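Local coordinates for putative glycosyltransferase (Mannosyltransferase) involved in glycosylating the PBCV-1 major capsid protein (Paramecium bursaria Chlorella virus 1, PDB 2P6W) that probably transfers a sugar from a UDP-linked donor, with a bound manganese ion, in glycosylating the major capsid protein of the virus, at residues N39-E44 with I63-E68; S45-T50 with H56-W61; Y107-E112 with Y118-G123; Y160-P163 with R168-V171. All coordinates share one frame; numbering follows the deposited sequence.

Overall arrangement
The chain is the N-terminal domain of a larger viral protein and belongs to the GT-A clan. Contact 2 is nested inside the loop closed by contact 1, and both use helix 59-69. Their centres lie about 13 Å apart, and they touch where Glu43 packs on Arg58 and Trp61. Contacts 3 and 4 follow in series, their centres about 10 Å apart, joined through neighbouring strands 107-110 and 169-172. Contacts 1, 3 and 4 reach the same mixed six-stranded sheet. Contacts 2 and 3 meet at Arg59 and Thr122 and border the manganese and nucleotide-sugar site, while contacts 1 and 4 pack helices on the outermost strands, 39-43 and 169-172.

Contact 1. Residues N39-E44 with I63-E68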
loop_
_atom_site.group_PDB
_atom_site.type_symbol
_atom_site.label_atom_id
_atom_site.label_comp_id
_atom_site.label_asym_id
_atom_site.label_seq_id
_atom_site.Cartn_x
_atom_site.Cartn_y
_atom_site.Cartn_z
ATOM N N ASN A 39 -3.009 -6.319 -12.900
ATOM C CA ASN A 39 -1.575 -6.558 -13.076
ATOM C C ASN A 39 -0.957 -6.639 -11.694
ATOM O O ASN A 39 -1.493 -6.066 -10.750
ATOM C CB ASN A 39 -0.897 -5.415 -13.839
ATOM C CG ASN A 39 -1.572 -5.101 -15.162
ATOM O OD1 ASN A 39 -1.943 -3.939 -15.438
ATOM N ND2 ASN A 39 -1.759 -6.124 -15.982
ATOM N N PHE A 40 0.156 -7.356 -11.579
ATOM C CA PHE A 40 0.864 -7.496 -10.322
ATOM C C PHE A 40 2.349 -7.244 -10.574
ATOM O O PHE A 40 2.946 -7.906 -11.430
ATOM C CB PHE A 40 0.641 -8.901 -9.753
ATOM C CG PHE A 40 1.358 -9.152 -8.473
ATOM C CD1 PHE A 40 1.151 -8.335 -7.368
ATOM C CD2 PHE A 40 2.254 -10.214 -8.368
ATOM C CE1 PHE A 40 1.834 -8.569 -6.158
ATOM C CE2 PHE A 40 2.937 -10.462 -7.167
ATOM C CZ PHE A 40 2.713 -9.647 -6.065
ATOM N N TYR A 41 2.909 -6.254 -9.870
ATOM C CA TYR A 41 4.340 -5.954 -9.922
ATOM C C TYR A 41 4.934 -6.177 -8.550
ATOM O O TYR A 41 4.434 -5.633 -7.563
ATOM C CB TYR A 41 4.658 -4.501 -10.368
ATOM C CG TYR A 41 6.147 -4.328 -10.462
ATOM C CD1 TYR A 41 6.835 -4.698 -11.612
ATOM C CD2 TYR A 41 6.887 -3.900 -9.360
ATOM C CE1 TYR A 41 8.216 -4.613 -11.680
ATOM C CE2 TYR A 41 8.268 -3.797 -9.417
ATOM C CZ TYR A 41 8.930 -4.176 -10.582
ATOM O OH TYR A 41 10.306 -4.115 -10.672
ATOM N N TYR A 42 6.015 -6.961 -8.481
ATOM C CA TYR A 42 6.657 -7.239 -7.186
ATOM C C TYR A 42 8.156 -6.993 -7.238
ATOM O O TYR A 42 8.856 -7.605 -8.058
ATOM C CB TYR A 42 6.393 -8.690 -6.793
ATOM C CG TYR A 42 6.657 -8.998 -5.351
ATOM C CD1 TYR A 42 5.739 -8.627 -4.360
ATOM C CD2 TYR A 42 7.819 -9.672 -4.957
ATOM C CE1 TYR A 42 5.998 -8.924 -3.000
ATOM C CE2 TYR A 42 8.064 -9.977 -3.630
ATOM C CZ TYR A 42 7.156 -9.604 -2.655
ATOM O OH TYR A 42 7.393 -9.913 -1.328
ATOM N N GLU A 43 8.657 -6.101 -6.383
ATOM C CA GLU A 43 10.075 -5.772 -6.374
ATOM C C GLU A 43 10.838 -6.714 -5.446
ATOM O O GLU A 43 10.627 -6.712 -4.231
ATOM C CB GLU A 43 10.275 -4.322 -5.956
ATOM C CG GLU A 43 11.735 -3.833 -6.063
ATOM C CD GLU A 43 12.196 -3.692 -7.520
ATOM O OE1 GLU A 43 11.361 -3.325 -8.383
ATOM O OE2 GLU A 43 13.390 -3.951 -7.792
ATOM N N GLU A 44 11.722 -7.514 -6.030
ATOM C CA GLU A 44 12.486 -8.497 -5.257
ATOM C C GLU A 44 13.930 -8.055 -5.016
ATOM O O GLU A 44 14.679 -8.758 -4.337
ATOM C CB GLU A 44 12.501 -9.851 -5.972
ATOM C CG GLU A 44 11.175 -10.583 -6.042
ATOM C CD GLU A 44 11.249 -11.812 -6.943
ATOM O OE1 GLU A 44 12.236 -12.579 -6.835
ATOM O OE2 GLU A 44 10.324 -12.019 -7.755
ATOM N N ILE A 63 6.842 2.259 -7.540
ATOM C CA ILE A 63 5.752 2.627 -8.441
ATOM C C ILE A 63 6.211 2.921 -9.891
ATOM O O ILE A 63 5.499 2.562 -10.836
ATOM C CB ILE A 63 4.852 3.739 -7.840
ATOM C CG1 ILE A 63 3.491 3.754 -8.547
ATOM C CG2 ILE A 63 5.574 5.093 -7.828
ATOM C CD1 ILE A 63 2.489 4.685 -7.903
ATOM N N GLN A 64 7.376 3.555 -10.087
ATOM C CA GLN A 64 7.884 3.769 -11.440
ATOM C C GLN A 64 8.195 2.434 -12.134
ATOM O O GLN A 64 7.965 2.281 -13.325
ATOM C CB GLN A 64 9.093 4.743 -11.505
ATOM C CG GLN A 64 9.601 4.888 -12.977
ATOM C CD GLN A 64 10.631 5.980 -13.268
ATOM O OE1 GLN A 64 11.465 6.389 -12.413
ATOM N NE2 GLN A 64 10.611 6.427 -14.511
ATOM N N GLN A 65 8.699 1.466 -11.371
ATOM C CA GLN A 65 8.959 0.126 -11.903
ATOM C C GLN A 65 7.668 -0.463 -12.445
ATOM O O GLN A 65 7.641 -1.017 -13.554
ATOM C CB GLN A 65 9.480 -0.804 -10.808
ATOM C CG GLN A 65 10.812 -0.416 -10.172
ATOM C CD GLN A 65 11.993 -0.755 -11.058
ATOM O OE1 GLN A 65 12.229 -0.095 -12.070
ATOM N NE2 GLN A 65 12.741 -1.782 -10.688
ATOM N N ALA A 66 6.607 -0.338 -11.643
ATOM C CA ALA A 66 5.281 -0.854 -12.025
ATOM C C ALA A 66 4.707 -0.142 -13.248
ATOM O O ALA A 66 4.088 -0.769 -14.109
ATOM C CB ALA A 66 4.318 -0.738 -10.852
ATOM N N ALA A 67 4.892 1.171 -13.306
ATOM C CA ALA A 67 4.421 1.961 -14.444
ATOM C C ALA A 67 5.144 1.581 -15.726
ATOM O O ALA A 67 4.531 1.537 -16.797
ATOM C CB ALA A 67 4.597 3.453 -14.169
ATOM N N GLU A 68 6.452 1.328 -15.638
ATOM C CA GLU A 68 7.186 0.899 -16.828
ATOM C C GLU A 68 6.704 -0.463 -17.333
ATOM O O GLU A 68 6.539 -0.681 -18.541
ATOM C CB GLU A 68 8.678 0.858 -16.545
ATOM C CG GLU A 68 9.496 0.486 -17.784
ATOM C CD GLU A 68 10.978 0.663 -17.590
ATOM O OE1 GLU A 68 11.378 1.161 -16.522
ATOM O OE2 GLU A 68 11.750 0.289 -18.507
#
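The Tyr41 ring lies with one face against the backbone of residues 63-68, in helix 59-69. Ala66 N and Gln65 C sit over the centre of that face, about 4.1 Å above the plane for Ala66 N. At the ring edge, in its plane, is Glu43 OE1. The amide of Gln65 is turned steeply against the ring, with the planes 69° apart. The amide and the Glu43 carboxylate are nearer to parallel.

The ring reaches the helix because Tyr41 CG stands anti to the backbone N (chi1 -177°). Its outer end then runs along Gln65, where Tyr41 CZ comes 3.4 Å from Gln65 CB. At the root of the ring, Tyr41 CB packs on Ala66 CB at 3.8 Å.

Glu43 OE1 takes two hydrogen bonds. Tyr41 OH donates one at 2.6 Å. Gln65 NE2 donates the other at 3.1 Å, nearly straight and close to its own amide plane. The two donors approach from opposite faces of the carboxylate plane, both on the syn side. Tyr41 OH and Gln65 NE2 are close but do not bond to each other. Glu43 OE2 accepts from Ser45 OG, so both carboxylate oxygens have partners. This probably favours the charged form of Glu43, which is buried.

Strand 39-43 is an outermost strand of the main sheet and pairs with strand 8-13. The axis of residues 63-68 passes 8.6 Å from that of strand 39-43, their directions 137° apart. Phe40 packs on helix 20-36, while Ile63 and Ala67 of helix 59-69 touch helix 132-140.

Contact 2. Residues S45-T50 with H56-W61; sequences SEPLET and HFRRSW
Arg58 reaches out to Ser45 and Pro47 with an extended side chain. From CB the chain sets off with CG swung to the far side from the backbone N (chi1 -160°), which carries it toward the 45-50 loop. Arg58 CD is the first atom to touch, 3.8 Å from Pro47 CB. Arg58 NE lies 3.7 Å from the same Pro47 CB. Proline and arginine cross at about a right angle here. At CZ the guanidinium turns one face to the loop backbone: Pro47 CA stands 3.5 Å above its plane, over the centre.

The tip bonds at its edge. Arg58 NH2 donates to Ser45 OG at 2.9 Å, with an N-H...O angle of 161° and the oxygen almost in the guanidinium plane. NH1 adds only weak bonds, to Ser45 O and Ser45 OG. Ser45 OG is also hydrogen-bonded to Glu43 OE2.

Next along the chain, Arg59 forms a salt bridge to Asp80. It binds UDP-glucose in another crystal structure of this protein; that ligand is absent here. The contact itself lies at the surface. It holds the loop after strand 39-43 against the junction of helices 52-57 and 59-69, while Pro47 also touches Leu55 of helix 52-57.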
loop_
_atom_site.group_PDB
_atom_site.type_symbol
_atom_site.label_atom_id
_atom_site.label_comp_id
_atom_site.label_asym_id
_atom_site.label_seq_id
_atom_site.Cartn_x
_atom_site.Cartn_y
_atom_site.Cartn_z
ATOM N N SER A 45 14.331 -6.917 -5.586
ATOM C CA SER A 45 15.710 -6.442 -5.451
ATOM C C SER A 45 16.019 -5.969 -4.040
ATOM O O SER A 45 15.133 -5.488 -3.333
ATOM C CB SER A 45 15.985 -5.297 -6.427
ATOM O OG SER A 45 15.219 -4.156 -6.079
ATOM N N GLU A 46 17.278 -6.121 -3.642
ATOM C CA GLU A 46 17.781 -5.539 -2.405
ATOM C C GLU A 46 17.948 -4.027 -2.578
ATOM O O GLU A 46 18.600 -3.584 -3.525
ATOM C CB GLU A 46 19.124 -6.176 -2.031
ATOM C CG GLU A 46 19.761 -5.591 -0.771
ATOM C CD GLU A 46 20.974 -6.372 -0.299
ATOM O OE1 GLU A 46 21.502 -7.206 -1.064
ATOM O OE2 GLU A 46 21.402 -6.133 0.853
ATOM N N PRO A 47 17.361 -3.233 -1.662
ATOM C CA PRO A 47 17.473 -1.776 -1.745
ATOM C C PRO A 47 18.927 -1.342 -1.647
ATOM O O PRO A 47 19.698 -1.939 -0.886
ATOM C CB PRO A 47 16.690 -1.288 -0.523
ATOM C CG PRO A 47 15.825 -2.448 -0.114
ATOM C CD PRO A 47 16.563 -3.669 -0.501
ATOM N N LEU A 48 19.293 -0.323 -2.421
ATOM C CA LEU A 48 20.624 0.271 -2.339
ATOM C C LEU A 48 20.765 1.166 -1.116
ATOM O O LEU A 48 21.870 1.304 -0.568
ATOM C CB LEU A 48 20.939 1.085 -3.596
ATOM C CG LEU A 48 21.202 0.346 -4.911
ATOM C CD1 LEU A 48 21.600 1.367 -5.965
ATOM C CD2 LEU A 48 22.286 -0.735 -4.776
ATOM N N GLU A 49 19.652 1.794 -0.715
ATOM C CA GLU A 49 19.610 2.653 0.470
ATOM C C GLU A 49 18.851 1.903 1.556
ATOM O O GLU A 49 17.644 1.700 1.445
ATOM C CB GLU A 49 18.931 3.993 0.153
ATOM C CG GLU A 49 19.687 4.806 -0.882
ATOM C CD GLU A 49 18.975 6.074 -1.305
ATOM O OE1 GLU A 49 18.583 6.864 -0.427
ATOM O OE2 GLU A 49 18.845 6.284 -2.528
ATOM N N THR A 50 19.565 1.481 2.597
ATOM C CA THR A 50 19.014 0.540 3.569
ATOM C C THR A 50 18.624 1.135 4.926
ATOM O O THR A 50 18.173 0.396 5.810
ATOM C CB THR A 50 19.987 -0.625 3.832
ATOM O OG1 THR A 50 21.277 -0.089 4.137
ATOM C CG2 THR A 50 20.078 -1.539 2.612
ATOM N N HIS A 56 11.258 3.002 3.906
ATOM C CA HIS A 56 9.850 3.377 3.862
ATOM C C HIS A 56 9.517 4.089 2.541
ATOM O O HIS A 56 8.472 3.828 1.926
ATOM C CB HIS A 56 9.489 4.257 5.046
ATOM C CG HIS A 56 8.020 4.459 5.191
ATOM N ND1 HIS A 56 7.325 5.410 4.468
ATOM C CD2 HIS A 56 7.101 3.796 5.933
ATOM C CE1 HIS A 56 6.045 5.348 4.789
ATOM N NE2 HIS A 56 5.878 4.373 5.672
ATOM N N PHE A 57 10.413 4.970 2.098
ATOM C CA PHE A 57 10.181 5.743 0.877
ATOM C C PHE A 57 10.235 4.895 -0.383
ATOM O O PHE A 57 9.768 5.329 -1.432
ATOM C CB PHE A 57 11.201 6.864 0.742
ATOM C CG PHE A 57 10.799 8.147 1.421
ATOM C CD1 PHE A 57 10.020 9.086 0.731
ATOM C CD2 PHE A 57 11.225 8.435 2.721
ATOM C CE1 PHE A 57 9.651 10.284 1.336
ATOM C CE2 PHE A 57 10.855 9.646 3.340
ATOM C CZ PHE A 57 10.072 10.571 2.625
ATOM N N ARG A 58 10.818 3.700 -0.281
ATOM C CA ARG A 58 11.055 2.887 -1.481
ATOM C C ARG A 58 9.798 2.615 -2.321
ATOM O O ARG A 58 9.900 2.474 -3.543
ATOM C CB ARG A 58 11.785 1.578 -1.159
ATOM C CG ARG A 58 12.456 0.991 -2.397
ATOM C CD ARG A 58 13.457 -0.086 -2.068
ATOM N NE ARG A 58 14.377 -0.296 -3.193
ATOM C CZ ARG A 58 14.561 -1.457 -3.818
ATOM N NH1 ARG A 58 13.919 -2.541 -3.425
ATOM N NH2 ARG A 58 15.419 -1.530 -4.825
ATOM N N ARG A 59 8.622 2.560 -1.691
ATOM C CA ARG A 59 7.362 2.385 -2.430
ATOM C C ARG A 59 7.178 3.425 -3.560
ATOM O O ARG A 59 6.598 3.122 -4.606
ATOM C CB ARG A 59 6.184 2.435 -1.474
ATOM C CG ARG A 59 6.012 3.761 -0.796
ATOM C CD ARG A 59 5.066 3.619 0.405
ATOM N NE ARG A 59 5.779 2.959 1.490
ATOM C CZ ARG A 59 5.198 2.416 2.553
ATOM N NH1 ARG A 59 3.878 2.446 2.673
ATOM N NH2 ARG A 59 5.943 1.830 3.488
ATOM N N SER A 60 7.675 4.645 -3.345
ATOM C CA SER A 60 7.526 5.716 -4.335
ATOM C C SER A 60 8.551 5.609 -5.468
ATOM O O SER A 60 8.460 6.321 -6.483
ATOM C CB SER A 60 7.598 7.088 -3.658
ATOM O OG SER A 60 6.534 7.236 -2.738
ATOM N N TRP A 61 9.542 4.736 -5.276
ATOM C CA TRP A 61 10.461 4.355 -6.342
ATOM C C TRP A 61 9.906 3.137 -7.092
ATOM O O TRP A 61 9.932 3.097 -8.333
ATOM C CB TRP A 61 11.847 4.067 -5.758
ATOM C CG TRP A 61 12.894 3.664 -6.765
ATOM C CD1 TRP A 61 13.683 4.491 -7.499
ATOM C CD2 TRP A 61 13.265 2.327 -7.115
ATOM N NE1 TRP A 61 14.525 3.751 -8.305
ATOM C CE2 TRP A 61 14.276 2.421 -8.094
ATOM C CE3 TRP A 61 12.807 1.053 -6.732
ATOM C CZ2 TRP A 61 14.868 1.293 -8.670
ATOM C CZ3 TRP A 61 13.409 -0.068 -7.298
ATOM C CH2 TRP A 61 14.422 0.065 -8.266
#

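Contact 3. Residues Y107-E112 with Y118-G123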
loop_
_atom_site.group_PDB
_atom_site.type_symbol
_atom_site.label_atom_id
_atom_site.label_comp_id
_atom_site.label_asym_id
_atom_site.label_seq_id
_atom_site.Cartn_x
_atom_site.Cartn_y
_atom_site.Cartn_z
ATOM N N TYR A 107 -5.421 10.412 -5.307
ATOM C CA TYR A 107 -5.052 9.487 -4.227
ATOM C C TYR A 107 -6.256 9.054 -3.427
ATOM O O TYR A 107 -7.059 9.891 -3.049
ATOM C CB TYR A 107 -4.117 10.199 -3.240
ATOM C CG TYR A 107 -2.678 10.321 -3.688
ATOM C CD1 TYR A 107 -1.735 9.344 -3.349
ATOM C CD2 TYR A 107 -2.254 11.415 -4.434
ATOM C CE1 TYR A 107 -0.408 9.444 -3.770
ATOM C CE2 TYR A 107 -0.946 11.526 -4.849
ATOM C CZ TYR A 107 -0.030 10.534 -4.524
ATOM O OH TYR A 107 1.282 10.657 -4.946
ATOM N N HIS A 108 -6.369 7.752 -3.162
ATOM C CA HIS A 108 -7.265 7.252 -2.133
ATOM C C HIS A 108 -6.411 6.705 -0.997
ATOM O O HIS A 108 -5.527 5.869 -1.232
ATOM C CB HIS A 108 -8.156 6.139 -2.689
ATOM C CG HIS A 108 -9.203 6.641 -3.624
ATOM N ND1 HIS A 108 -9.023 6.691 -4.987
ATOM C CD2 HIS A 108 -10.421 7.167 -3.384
ATOM C CE1 HIS A 108 -10.092 7.223 -5.550
ATOM N NE2 HIS A 108 -10.963 7.502 -4.600
ATOM N N THR A 109 -6.634 7.226 0.214
ATOM C CA THR A 109 -5.880 6.830 1.398
ATOM C C THR A 109 -6.842 6.479 2.527
ATOM O O THR A 109 -8.068 6.608 2.375
ATOM C CB THR A 109 -4.905 7.967 1.842
ATOM O OG1 THR A 109 -5.671 9.158 2.096
ATOM C CG2 THR A 109 -3.881 8.220 0.745
ATOM N N PHE A 110 -6.293 6.025 3.646
ATOM C CA PHE A 110 -7.089 5.476 4.755
ATOM C C PHE A 110 -6.594 5.980 6.084
ATOM O O PHE A 110 -5.388 6.055 6.309
ATOM C CB PHE A 110 -7.081 3.933 4.703
ATOM C CG PHE A 110 -7.468 3.435 3.367
ATOM C CD1 PHE A 110 -8.812 3.316 3.035
ATOM C CD2 PHE A 110 -6.502 3.198 2.392
ATOM C CE1 PHE A 110 -9.198 2.938 1.753
ATOM C CE2 PHE A 110 -6.865 2.817 1.120
ATOM C CZ PHE A 110 -8.223 2.690 0.785
ATOM N N HIS A 111 -7.534 6.344 6.956
ATOM C CA HIS A 111 -7.150 6.733 8.297
ATOM C C HIS A 111 -6.914 5.507 9.168
ATOM O O HIS A 111 -7.132 4.369 8.733
ATOM C CB HIS A 111 -8.165 7.706 8.921
ATOM C CG HIS A 111 -9.468 7.082 9.316
ATOM N ND1 HIS A 111 -9.604 6.314 10.452
ATOM C CD2 HIS A 111 -10.707 7.172 8.770
ATOM C CE1 HIS A 111 -10.859 5.921 10.567
ATOM N NE2 HIS A 111 -11.553 6.443 9.567
ATOM N N GLU A 112 -6.419 5.750 10.385
ATOM C CA GLU A 112 -6.163 4.656 11.350
ATOM C C GLU A 112 -6.683 5.056 12.729
ATOM O O GLU A 112 -6.125 4.668 13.751
ATOM C CB GLU A 112 -4.677 4.272 11.395
ATOM C CG GLU A 112 -3.683 5.441 11.606
ATOM C CD GLU A 112 -2.248 4.982 11.812
ATOM O OE1 GLU A 112 -1.903 3.859 11.384
ATOM O OE2 GLU A 112 -1.467 5.759 12.400
ATOM N N TYR A 118 -1.195 8.519 13.333
ATOM C CA TYR A 118 -1.065 9.489 12.233
ATOM C C TYR A 118 -2.395 9.600 11.450
ATOM O O TYR A 118 -3.206 8.653 11.443
ATOM C CB TYR A 118 0.114 9.083 11.326
ATOM C CG TYR A 118 0.600 10.247 10.482
ATOM C CD1 TYR A 118 1.277 11.318 11.073
ATOM C CD2 TYR A 118 0.343 10.304 9.117
ATOM C CE1 TYR A 118 1.701 12.402 10.320
ATOM C CE2 TYR A 118 0.776 11.383 8.351
ATOM C CZ TYR A 118 1.448 12.430 8.966
ATOM O OH TYR A 118 1.844 13.522 8.226
ATOM N N PRO A 119 -2.679 10.783 10.845
ATOM C CA PRO A 119 -3.974 10.880 10.149
ATOM C C PRO A 119 -4.239 9.909 8.993
ATOM O O PRO A 119 -5.406 9.648 8.689
ATOM C CB PRO A 119 -4.000 12.320 9.633
ATOM C CG PRO A 119 -3.100 13.062 10.572
ATOM C CD PRO A 119 -1.976 12.085 10.884
ATOM N N ILE A 120 -3.185 9.401 8.353
ATOM C CA ILE A 120 -3.360 8.361 7.331
ATOM C C ILE A 120 -2.351 7.241 7.552
ATOM O O ILE A 120 -1.264 7.459 8.121
ATOM C CB ILE A 120 -3.262 8.908 5.863
ATOM C CG1 ILE A 120 -1.893 9.567 5.598
ATOM C CG2 ILE A 120 -4.373 9.897 5.587
ATOM C CD1 ILE A 120 -1.639 9.950 4.128
ATOM N N ASN A 121 -2.716 6.043 7.090
ATOM C CA ASN A 121 -1.777 4.932 7.081
ATOM C C ASN A 121 -1.588 4.485 5.637
ATOM O O ASN A 121 -2.538 4.002 5.010
ATOM C CB ASN A 121 -2.325 3.800 7.946
ATOM C CG ASN A 121 -1.411 2.608 7.978
ATOM O OD1 ASN A 121 -1.146 1.977 6.946
ATOM N ND2 ASN A 121 -0.971 2.238 9.182
ATOM N N THR A 122 -0.365 4.652 5.117
ATOM C CA THR A 122 -0.119 4.433 3.689
ATOM C C THR A 122 0.369 3.019 3.370
ATOM O O THR A 122 0.926 2.782 2.296
ATOM C CB THR A 122 0.864 5.477 3.108
ATOM O OG1 THR A 122 2.052 5.511 3.905
ATOM C CG2 THR A 122 0.210 6.880 3.045
ATOM N N GLY A 123 0.103 2.078 4.282
ATOM C CA GLY A 123 0.379 0.658 4.033
ATOM C C GLY A 123 -0.465 0.130 2.876
ATOM O O GLY A 123 -0.132 -0.886 2.254
HETATM O O HOH W 1 -3.489 5.281 2.791
HETATM O O HOH W 2 -5.760 8.176 11.989
#
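Asn121 and Glu112 form the tight part of this contact, together with the backbone of Phe110. Asn121 N donates to Phe110 O at 2.8 Å. Ile120 CA adds a C-H...O contact to the same oxygen. Glu112 CG lies between its backbone N and carbonyl carbon (chi1 52°), and the extended chain beyond it brings the carboxylate across to the 118-123 segment. Glu112 OE1 takes a hydrogen bond from Asn121 ND2 at 2.9 Å, on its anti side and out of the carboxylate plane. The bond lies in the plane of the Asn121 amide. Glu112 OE2 accepts from Tyr118 N at 2.9 Å, and also from Ser117 N.

Elsewhere the two segments are joined more loosely. One water bridges Phe110 N and Asn121 O, and another links Glu112 N to Tyr118 O. His111 CB rests 3.4 Å from the O of Pro119, an exposed residue, but the His111 ring leads off to Asp173.

Asn121 OD1 accepts from Gly123 N at 2.9 Å, making an Asx turn, and also from Asn178 ND2. Both ends of the amide are therefore held, which fixes its rotation. Asn121 lies beside His195, a manganese ligand, and near Cys197, which binds UDP in another structure of this protein. The buried Glu112 carboxylate probably helps to position Asn121 at the edge of this site.

Contact 4. Residues Y160-P163 with R168-V171; sequences YVFP and RYIV
Phe162 and Tyr169 make an offset stack. Their ring centroids are 3.8 Å apart and the planes are only 8° from parallel. The displacement leaves Tyr169 CD1 3.5 Å above the Phe162 plane, toward the rim. In return, Phe162 CG sits over the centre of the Tyr169 ring.

Each CB also lies over the other ring in a CH-pi contact. Phe162 CB is 3.9 Å from the centroid of the Tyr169 ring. Tyr169 CB is 4.1 Å from the centroid of the Phe162 ring. A chi1 of 62° tucks the Tyr169 ring over its own backbone, which lays it flat against Phe162.

Apolar packing extends the contact by one more residue. Val171 CG2 approaches Phe162 CE2 obliquely at 4.2 Å.

The polar part is carried by water. No direct hydrogen bond joins the segments, but one water donates to Phe162 O at 2.8 Å and is also hydrogen-bonded to Tyr169 OH at 3.1 Å. It lies at the edge of the Tyr169 ring, in the ring plane.

Phe162 is buried and also touches Tyr107 and Thr109 of strand 107-110. Helix 153-164 therefore packs on the face of the outermost strand 169-172 and its neighbour 107-110. This is plain helix-on-sheet packing of an alpha/beta GT-A domain, away from the annotated binding sites.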
loop_
_atom_site.group_PDB
_atom_site.type_symbol
_atom_site.label_atom_id
_atom_site.label_comp_id
_atom_site.label_asym_id
_atom_site.label_seq_id
_atom_site.Cartn_x
_atom_site.Cartn_y
_atom_site.Cartn_z
ATOM N N TYR A 160 3.000 17.143 2.565
ATOM C CA TYR A 160 3.598 17.790 1.400
ATOM C C TYR A 160 2.663 17.695 0.186
ATOM O O TYR A 160 2.363 18.703 -0.458
ATOM C CB TYR A 160 4.971 17.192 1.069
ATOM C CG TYR A 160 5.744 18.001 0.065
ATOM C CD1 TYR A 160 6.627 18.990 0.485
ATOM C CD2 TYR A 160 5.587 17.783 -1.302
ATOM C CE1 TYR A 160 7.325 19.746 -0.433
ATOM C CE2 TYR A 160 6.283 18.532 -2.231
ATOM C CZ TYR A 160 7.150 19.507 -1.796
ATOM O OH TYR A 160 7.854 20.267 -2.710
ATOM N N VAL A 161 2.200 16.487 -0.121
ATOM C CA VAL A 161 1.412 16.304 -1.349
ATOM C C VAL A 161 0.007 16.867 -1.205
ATOM O O VAL A 161 -0.447 17.679 -2.022
ATOM C CB VAL A 161 1.334 14.815 -1.782
ATOM C CG1 VAL A 161 0.403 14.645 -2.969
ATOM C CG2 VAL A 161 2.733 14.310 -2.155
ATOM N N PHE A 162 -0.690 16.431 -0.159
ATOM C CA PHE A 162 -2.102 16.793 -0.039
ATOM C C PHE A 162 -2.372 18.318 -0.096
ATOM O O PHE A 162 -3.285 18.748 -0.812
ATOM C CB PHE A 162 -2.731 16.159 1.210
ATOM C CG PHE A 162 -3.070 14.690 1.062
ATOM C CD1 PHE A 162 -2.738 13.969 -0.091
ATOM C CD2 PHE A 162 -3.684 14.016 2.122
ATOM C CE1 PHE A 162 -3.051 12.594 -0.193
ATOM C CE2 PHE A 162 -3.986 12.664 2.021
ATOM C CZ PHE A 162 -3.683 11.961 0.868
ATOM N N PRO A 163 -1.593 19.139 0.640
ATOM C CA PRO A 163 -1.836 20.589 0.543
ATOM C C PRO A 163 -1.736 21.153 -0.858
ATOM O O PRO A 163 -2.360 22.181 -1.147
ATOM C CB PRO A 163 -0.747 21.187 1.430
ATOM C CG PRO A 163 -0.468 20.134 2.428
ATOM C CD PRO A 163 -0.543 18.847 1.634
ATOM N N ARG A 168 -8.292 16.650 -4.569
ATOM C CA ARG A 168 -7.931 15.547 -5.450
ATOM C C ARG A 168 -7.468 14.321 -4.661
ATOM O O ARG A 168 -6.747 13.470 -5.172
ATOM C CB ARG A 168 -6.893 15.992 -6.496
ATOM C CG ARG A 168 -7.340 17.206 -7.299
ATOM C CD ARG A 168 -6.508 17.362 -8.573
ATOM N NE ARG A 168 -6.701 16.259 -9.516
ATOM C CZ ARG A 168 -6.063 16.168 -10.677
ATOM N NH1 ARG A 168 -5.182 17.097 -11.006
ATOM N NH2 ARG A 168 -6.286 15.153 -11.502
ATOM N N TYR A 169 -7.914 14.229 -3.412
ATOM C CA TYR A 169 -7.643 13.037 -2.603
ATOM C C TYR A 169 -8.802 12.766 -1.663
ATOM O O TYR A 169 -9.575 13.679 -1.328
ATOM C CB TYR A 169 -6.362 13.220 -1.789
ATOM C CG TYR A 169 -6.404 14.364 -0.801
ATOM C CD1 TYR A 169 -6.824 14.162 0.519
ATOM C CD2 TYR A 169 -6.045 15.671 -1.192
ATOM C CE1 TYR A 169 -6.853 15.235 1.424
ATOM C CE2 TYR A 169 -6.061 16.738 -0.282
ATOM C CZ TYR A 169 -6.485 16.502 1.013
ATOM O OH TYR A 169 -6.523 17.548 1.908
ATOM N N ILE A 170 -8.904 11.506 -1.228
ATOM C CA ILE A 170 -9.910 11.128 -0.255
ATOM C C ILE A 170 -9.241 10.300 0.829
ATOM O O ILE A 170 -8.413 9.438 0.524
ATOM C CB ILE A 170 -11.075 10.330 -0.881
ATOM C CG1 ILE A 170 -11.766 11.160 -1.980
ATOM C CG2 ILE A 170 -12.121 9.980 0.186
ATOM C CD1 ILE A 170 -12.974 10.439 -2.660
ATOM N N VAL A 171 -9.613 10.573 2.081
ATOM C CA VAL A 171 -9.223 9.739 3.222
ATOM C C VAL A 171 -10.468 8.985 3.648
ATOM O O VAL A 171 -11.457 9.602 4.061
ATOM C CB VAL A 171 -8.654 10.569 4.407
ATOM C CG1 VAL A 171 -8.228 9.654 5.542
ATOM C CG2 VAL A 171 -7.451 11.401 3.955
HETATM O O HOH W 3 -5.360 20.011 0.495
#